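Glutaredoxin-like protein NRDH (Escherichia coli, PDB 1H75) probably carries electrons as a small redox-active disulfide protein of the glutaredoxin family, supplying the ribonucleotide reductase system NrdEF. Local coordinates at residues M1-N9 against F26-D34. Residues are numbered along the deposited sequence; the frame is centred on the assembly and turned at random.
Sequences MRITIYTRN and FDFEMINVD
I5 lays its CD1 methyl over one face of the F28 ring, 4.0 Å from the centroid, a CH-pi contact at the apolar centre of the beta-alpha-beta unit that opens the thioredoxin fold. The ring reaches this place because F28 CG sits between its backbone N and carbonyl carbon (chi1 55°). Strands 3-7 and 29-32 run parallel, and helix 12-23, which links them in sequence, packs on this face, where M21 touches I3 and F28, and C14 of the probable redox disulfide meets T7. On the reverse face I31 lies alongside Y6, with I31 CD1 3.7 Å from Y6 CE2, and V33 CG1 comes in at the ring edge; helix 37-45 packs over these three side chains. Backbone bonds alternate across the seam, E29 N to I3 O, then I5 N to E29 O, through to V33 N on T7 O. Farther out, T4 OG1 donates to E29 OE2 in a very short bond of 2.5 Å, while E29 OE1 forms a looser salt bridge with R2 NH1 (3.6 Å). With an alanine in place of E29, the T4 hydroxyl would probably lose this acceptor and the R2 guanidinium this counter-charge. At the other end R8 grips D34 side-on, the two planar groups only 6° apart: R8 NE meets D34 OD1, and R8 NH2 takes the syn lone pair of D34 OD2 at 2.9 Å.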
ATOM      1  N   MET A   1      10.797   7.793  -6.369  1.00 38.29           N
ATOM      2  CA  MET A   1      10.525   6.700  -5.390  1.00 37.80           C
ATOM      3  C   MET A   1       9.221   5.995  -5.732  1.00 35.24           C
ATOM      4  O   MET A   1       8.171   6.624  -5.805  1.00 35.91           O
ATOM      5  CB  MET A   1      10.410   7.262  -3.975  1.00 40.23           C
ATOM      6  CG  MET A   1       9.966   6.216  -2.966  1.00 42.75           C
ATOM      7  SD  MET A   1       9.424   6.950  -1.433  1.00 47.69           S
ATOM      8  CE  MET A   1       7.887   7.746  -1.963  1.00 44.55           C
ATOM      9  N   ARG A   2       9.299   4.684  -5.921  1.00 32.89           N
ATOM     10  CA  ARG A   2       8.137   3.880  -6.263  1.00 29.21           C
ATOM     11  C   ARG A   2       7.285   3.557  -5.030  1.00 25.97           C
ATOM     12  O   ARG A   2       7.817   3.158  -3.999  1.00 26.48           O
ATOM     13  CB  ARG A   2       8.600   2.572  -6.905  1.00 31.76           C
ATOM     14  CG  ARG A   2       7.479   1.624  -7.284  1.00 35.81           C
ATOM     15  CD  ARG A   2       7.991   0.186  -7.392  1.00 39.55           C
ATOM     16  NE  ARG A   2       9.072   0.037  -8.360  1.00 43.33           N
ATOM     17  CZ  ARG A   2       8.945   0.265  -9.663  1.00 45.83           C
ATOM     18  NH1 ARG A   2       7.775   0.661 -10.158  1.00 47.34           N
ATOM     19  NH2 ARG A   2       9.978   0.084 -10.477  1.00 46.44           N
ATOM     20  N   ILE A   3       5.975   3.747  -5.151  1.00 21.43           N
ATOM     21  CA  ILE A   3       5.028   3.434  -4.074  1.00 18.23           C
ATOM     22  C   ILE A   3       4.125   2.337  -4.634  1.00 17.70           C
ATOM     23  O   ILE A   3       3.507   2.516  -5.688  1.00 18.18           O
ATOM     24  CB  ILE A   3       4.132   4.642  -3.716  1.00 16.05           C
ATOM     25  CG1 ILE A   3       5.002   5.804  -3.240  1.00 17.11           C
ATOM     26  CG2 ILE A   3       3.114   4.252  -2.643  1.00 16.00           C
ATOM     27  CD1 ILE A   3       4.228   7.100  -3.062  1.00 17.73           C
ATOM     28  N   THR A   4       4.092   1.187  -3.976  1.00 16.40           N
ATOM     29  CA  THR A   4       3.231   0.103  -4.431  1.00 15.63           C
ATOM     30  C   THR A   4       2.212  -0.192  -3.343  1.00 15.59           C
ATOM     31  O   THR A   4       2.573  -0.299  -2.167  1.00 16.25           O
ATOM     32  CB  THR A   4       4.033  -1.182  -4.689  1.00 16.45           C
ATOM     33  OG1 THR A   4       5.053  -0.921  -5.656  1.00 17.57           O
ATOM     34  CG2 THR A   4       3.121  -2.291  -5.183  1.00 18.32           C
ATOM     35  N   ILE A   5       0.944  -0.300  -3.731  1.00 14.89           N
ATOM     36  CA  ILE A   5      -0.100  -0.618  -2.759  1.00 15.09           C
ATOM     37  C   ILE A   5      -0.603  -2.011  -3.109  1.00 16.13           C
ATOM     38  O   ILE A   5      -1.109  -2.211  -4.218  1.00 16.87           O
ATOM     39  CB  ILE A   5      -1.325   0.350  -2.839  1.00 15.22           C
ATOM     40  CG1 ILE A   5      -0.880   1.805  -2.644  1.00 16.59           C
ATOM     41  CG2 ILE A   5      -2.366  -0.051  -1.793  1.00 16.42           C
ATOM     42  CD1 ILE A   5      -2.024   2.844  -2.748  1.00 18.37           C
ATOM     43  N   TYR A   6      -0.439  -2.964  -2.189  1.00 14.33           N
ATOM     44  CA  TYR A   6      -0.937  -4.333  -2.404  1.00 15.00           C
ATOM     45  C   TYR A   6      -2.359  -4.283  -1.882  1.00 15.97           C
ATOM     46  O   TYR A   6      -2.602  -3.980  -0.702  1.00 16.23           O
ATOM     47  CB  TYR A   6      -0.072  -5.350  -1.656  1.00 13.25           C
ATOM     48  CG  TYR A   6       1.311  -5.432  -2.290  1.00 14.27           C
ATOM     49  CD1 TYR A   6       2.363  -4.627  -1.843  1.00 17.40           C
ATOM     50  CD2 TYR A   6       1.538  -6.265  -3.397  1.00 15.95           C
ATOM     51  CE1 TYR A   6       3.613  -4.648  -2.485  1.00 16.53           C
ATOM     52  CE2 TYR A   6       2.770  -6.291  -4.038  1.00 17.96           C
ATOM     53  CZ  TYR A   6       3.801  -5.482  -3.579  1.00 19.37           C
ATOM     54  OH  TYR A   6       5.003  -5.511  -4.241  1.00 21.35           O
ATOM     55  N   THR A   7      -3.303  -4.646  -2.747  1.00 15.31           N
ATOM     56  CA  THR A   7      -4.699  -4.475  -2.410  1.00 17.70           C
ATOM     57  C   THR A   7      -5.658  -5.635  -2.697  1.00 19.97           C
ATOM     58  O   THR A   7      -5.263  -6.664  -3.236  1.00 19.01           O
ATOM     59  CB  THR A   7      -5.175  -3.211  -3.174  1.00 19.07           C
ATOM     60  OG1 THR A   7      -6.459  -2.798  -2.711  1.00 20.97           O
ATOM     61  CG2 THR A   7      -5.222  -3.502  -4.691  1.00 19.55           C
ATOM     62  N   ARG A   8      -6.921  -5.430  -2.334  1.00 22.03           N
ATOM     63  CA  ARG A   8      -7.993  -6.409  -2.527  1.00 26.90           C
ATOM     64  C   ARG A   8      -9.300  -5.641  -2.756  1.00 28.68           C
ATOM     65  O   ARG A   8      -9.475  -4.551  -2.217  1.00 27.08           O
ATOM     66  CB  ARG A   8      -8.104  -7.296  -1.272  1.00 26.63           C
ATOM     67  CG  ARG A   8      -9.426  -8.011  -1.092  1.00 30.79           C
ATOM     68  CD  ARG A   8      -9.327  -9.031   0.014  1.00 31.00           C
ATOM     69  NE  ARG A   8      -8.385 -10.103  -0.298  1.00 32.03           N
ATOM     70  CZ  ARG A   8      -7.843 -10.898   0.620  1.00 31.87           C
ATOM     71  NH1 ARG A   8      -8.147 -10.736   1.904  1.00 32.07           N
ATOM     72  NH2 ARG A   8      -7.008 -11.858   0.261  1.00 31.84           N
ATOM     73  N   ASN A   9     -10.213  -6.189  -3.560  1.00 32.39           N
ATOM     74  CA  ASN A   9     -11.488  -5.509  -3.799  1.00 34.39           C
ATOM     75  C   ASN A   9     -12.335  -5.660  -2.539  1.00 35.17           C
ATOM     76  O   ASN A   9     -12.114  -6.566  -1.746  1.00 36.06           O
ATOM     77  CB  ASN A   9     -12.218  -6.121  -5.007  1.00 37.17           C
ATOM     78  CG  ASN A   9     -11.476  -5.886  -6.326  1.00 39.59           C
ATOM     79  OD1 ASN A   9     -11.314  -4.747  -6.762  1.00 42.46           O
ATOM     80  ND2 ASN A   9     -11.022  -6.966  -6.960  1.00 42.00           N
ATOM     81  N   PHE A  26       0.144  11.822  -5.043  1.00 18.34           N
ATOM     82  CA  PHE A  26       1.196  10.808  -5.138  1.00 17.55           C
ATOM     83  C   PHE A  26       0.981   9.850  -6.317  1.00 19.47           C
ATOM     84  O   PHE A  26      -0.147   9.540  -6.683  1.00 20.41           O
ATOM     85  CB  PHE A  26       1.257   9.928  -3.875  1.00 15.62           C
ATOM     86  CG  PHE A  26       1.563  10.667  -2.597  1.00 15.15           C
ATOM     87  CD1 PHE A  26       1.357  10.042  -1.371  1.00 17.43           C
ATOM     88  CD2 PHE A  26       2.062  11.962  -2.610  1.00 16.54           C
ATOM     89  CE1 PHE A  26       1.644  10.690  -0.180  1.00 15.31           C
ATOM     90  CE2 PHE A  26       2.353  12.624  -1.412  1.00 16.74           C
ATOM     91  CZ  PHE A  26       2.145  11.993  -0.203  1.00 15.54           C
ATOM     92  N   ASP A  27       2.069   9.387  -6.917  1.00 20.49           N
ATOM     93  CA  ASP A  27       1.941   8.414  -7.994  1.00 20.54           C
ATOM     94  C   ASP A  27       2.217   7.074  -7.347  1.00 19.98           C
ATOM     95  O   ASP A  27       3.135   6.956  -6.549  1.00 19.29           O
ATOM     96  CB  ASP A  27       2.959   8.665  -9.104  1.00 23.73           C
ATOM     97  CG  ASP A  27       2.657   9.922  -9.880  1.00 26.84           C
ATOM     98  OD1 ASP A  27       1.504  10.085 -10.331  1.00 29.88           O
ATOM     99  OD2 ASP A  27       3.571  10.751 -10.032  1.00 31.99           O
ATOM    100  N   PHE A  28       1.411   6.070  -7.678  1.00 17.94           N
ATOM    101  CA  PHE A  28       1.608   4.741  -7.111  1.00 19.49           C
ATOM    102  C   PHE A  28       1.081   3.682  -8.051  1.00 20.29           C
ATOM    103  O   PHE A  28       0.324   3.977  -8.979  1.00 20.47           O
ATOM    104  CB  PHE A  28       0.891   4.618  -5.761  1.00 18.29           C
ATOM    105  CG  PHE A  28      -0.566   4.952  -5.824  1.00 19.72           C
ATOM    106  CD1 PHE A  28      -1.505   3.976  -6.136  1.00 19.30           C
ATOM    107  CD2 PHE A  28      -0.998   6.256  -5.630  1.00 19.56           C
ATOM    108  CE1 PHE A  28      -2.854   4.298  -6.255  1.00 20.75           C
ATOM    109  CE2 PHE A  28      -2.347   6.594  -5.748  1.00 21.82           C
ATOM    110  CZ  PHE A  28      -3.276   5.618  -6.061  1.00 22.19           C
ATOM    111  N   GLU A  29       1.507   2.448  -7.814  1.00 21.74           N
ATOM    112  CA  GLU A  29       1.058   1.313  -8.595  1.00 22.63           C
ATOM    113  C   GLU A  29       0.268   0.434  -7.642  1.00 22.51           C
ATOM    114  O   GLU A  29       0.499   0.443  -6.427  1.00 21.58           O
ATOM    115  CB  GLU A  29       2.243   0.533  -9.182  1.00 25.22           C
ATOM    116  CG  GLU A  29       3.285   0.063  -8.175  1.00 31.33           C
ATOM    117  CD  GLU A  29       4.372  -0.797  -8.815  1.00 34.55           C
ATOM    118  OE1 GLU A  29       4.492  -0.779 -10.060  1.00 37.80           O
ATOM    119  OE2 GLU A  29       5.117  -1.479  -8.073  1.00 35.61           O
ATOM    120  N   MET A  30      -0.698  -0.295  -8.182  1.00 22.07           N
ATOM    121  CA  MET A  30      -1.488  -1.170  -7.346  1.00 23.14           C
ATOM    122  C   MET A  30      -1.324  -2.586  -7.837  1.00 23.08           C
ATOM    123  O   MET A  30      -1.175  -2.820  -9.038  1.00 23.02           O
ATOM    124  CB  MET A  30      -2.957  -0.778  -7.393  1.00 26.62           C
ATOM    125  CG  MET A  30      -3.226   0.608  -6.857  1.00 30.40           C
ATOM    126  SD  MET A  30      -4.970   0.952  -6.912  1.00 36.99           S
ATOM    127  CE  MET A  30      -5.396   0.770  -5.185  1.00 36.03           C
ATOM    128  N   ILE A  31      -1.317  -3.523  -6.898  1.00 20.09           N
ATOM    129  CA  ILE A  31      -1.203  -4.933  -7.235  1.00 19.51           C
ATOM    130  C   ILE A  31      -2.240  -5.658  -6.417  1.00 19.18           C
ATOM    131  O   ILE A  31      -2.167  -5.679  -5.185  1.00 18.77           O
ATOM    132  CB  ILE A  31       0.171  -5.487  -6.900  1.00 20.30           C
ATOM    133  CG1 ILE A  31       1.208  -4.832  -7.809  1.00 21.03           C
ATOM    134  CG2 ILE A  31       0.155  -7.040  -7.017  1.00 18.90           C
ATOM    135  CD1 ILE A  31       2.619  -5.289  -7.571  1.00 25.03           C
ATOM    136  N   ASN A  32      -3.209  -6.257  -7.102  1.00 18.29           N
ATOM    137  CA  ASN A  32      -4.278  -7.000  -6.450  1.00 17.44           C
ATOM    138  C   ASN A  32      -3.731  -8.361  -6.012  1.00 16.77           C
ATOM    139  O   ASN A  32      -3.392  -9.182  -6.861  1.00 17.47           O
ATOM    140  CB  ASN A  32      -5.421  -7.214  -7.447  1.00 19.46           C
ATOM    141  CG  ASN A  32      -6.641  -7.821  -6.803  1.00 21.49           C
ATOM    142  OD1 ASN A  32      -7.719  -7.218  -6.818  1.00 27.64           O
ATOM    143  ND2 ASN A  32      -6.492  -9.012  -6.227  1.00 19.67           N
ATOM    144  N   VAL A  33      -3.658  -8.598  -4.700  1.00 17.14           N
ATOM    145  CA  VAL A  33      -3.101  -9.840  -4.168  1.00 17.22           C
ATOM    146  C   VAL A  33      -3.918 -11.102  -4.451  1.00 17.82           C
ATOM    147  O   VAL A  33      -3.399 -12.222  -4.335  1.00 18.39           O
ATOM    148  CB  VAL A  33      -2.834  -9.736  -2.633  1.00 17.53           C
ATOM    149  CG1 VAL A  33      -1.846  -8.597  -2.364  1.00 18.30           C
ATOM    150  CG2 VAL A  33      -4.122  -9.509  -1.874  1.00 18.47           C
ATOM    151  N   ASP A  34      -5.180 -10.932  -4.820  1.00 17.93           N
ATOM    152  CA  ASP A  34      -6.013 -12.090  -5.148  1.00 20.23           C
ATOM    153  C   ASP A  34      -5.733 -12.520  -6.598  1.00 19.71           C
ATOM    154  O   ASP A  34      -5.783 -13.716  -6.917  1.00 19.80           O
ATOM    155  CB  ASP A  34      -7.493 -11.741  -4.930  1.00 21.32           C
ATOM    156  CG  ASP A  34      -7.837 -11.601  -3.454  1.00 22.20           C
ATOM    157  OD1 ASP A  34      -8.718 -10.793  -3.129  1.00 26.19           O
ATOM    158  OD2 ASP A  34      -7.230 -12.299  -2.619  1.00 26.07           O
TER
HETATM  159  O   HOH W   1       5.394   5.630  -7.335  1.00 30.09           O
HETATM  160  O   HOH W   2      -9.994  -8.973  -4.679  1.00 34.87           O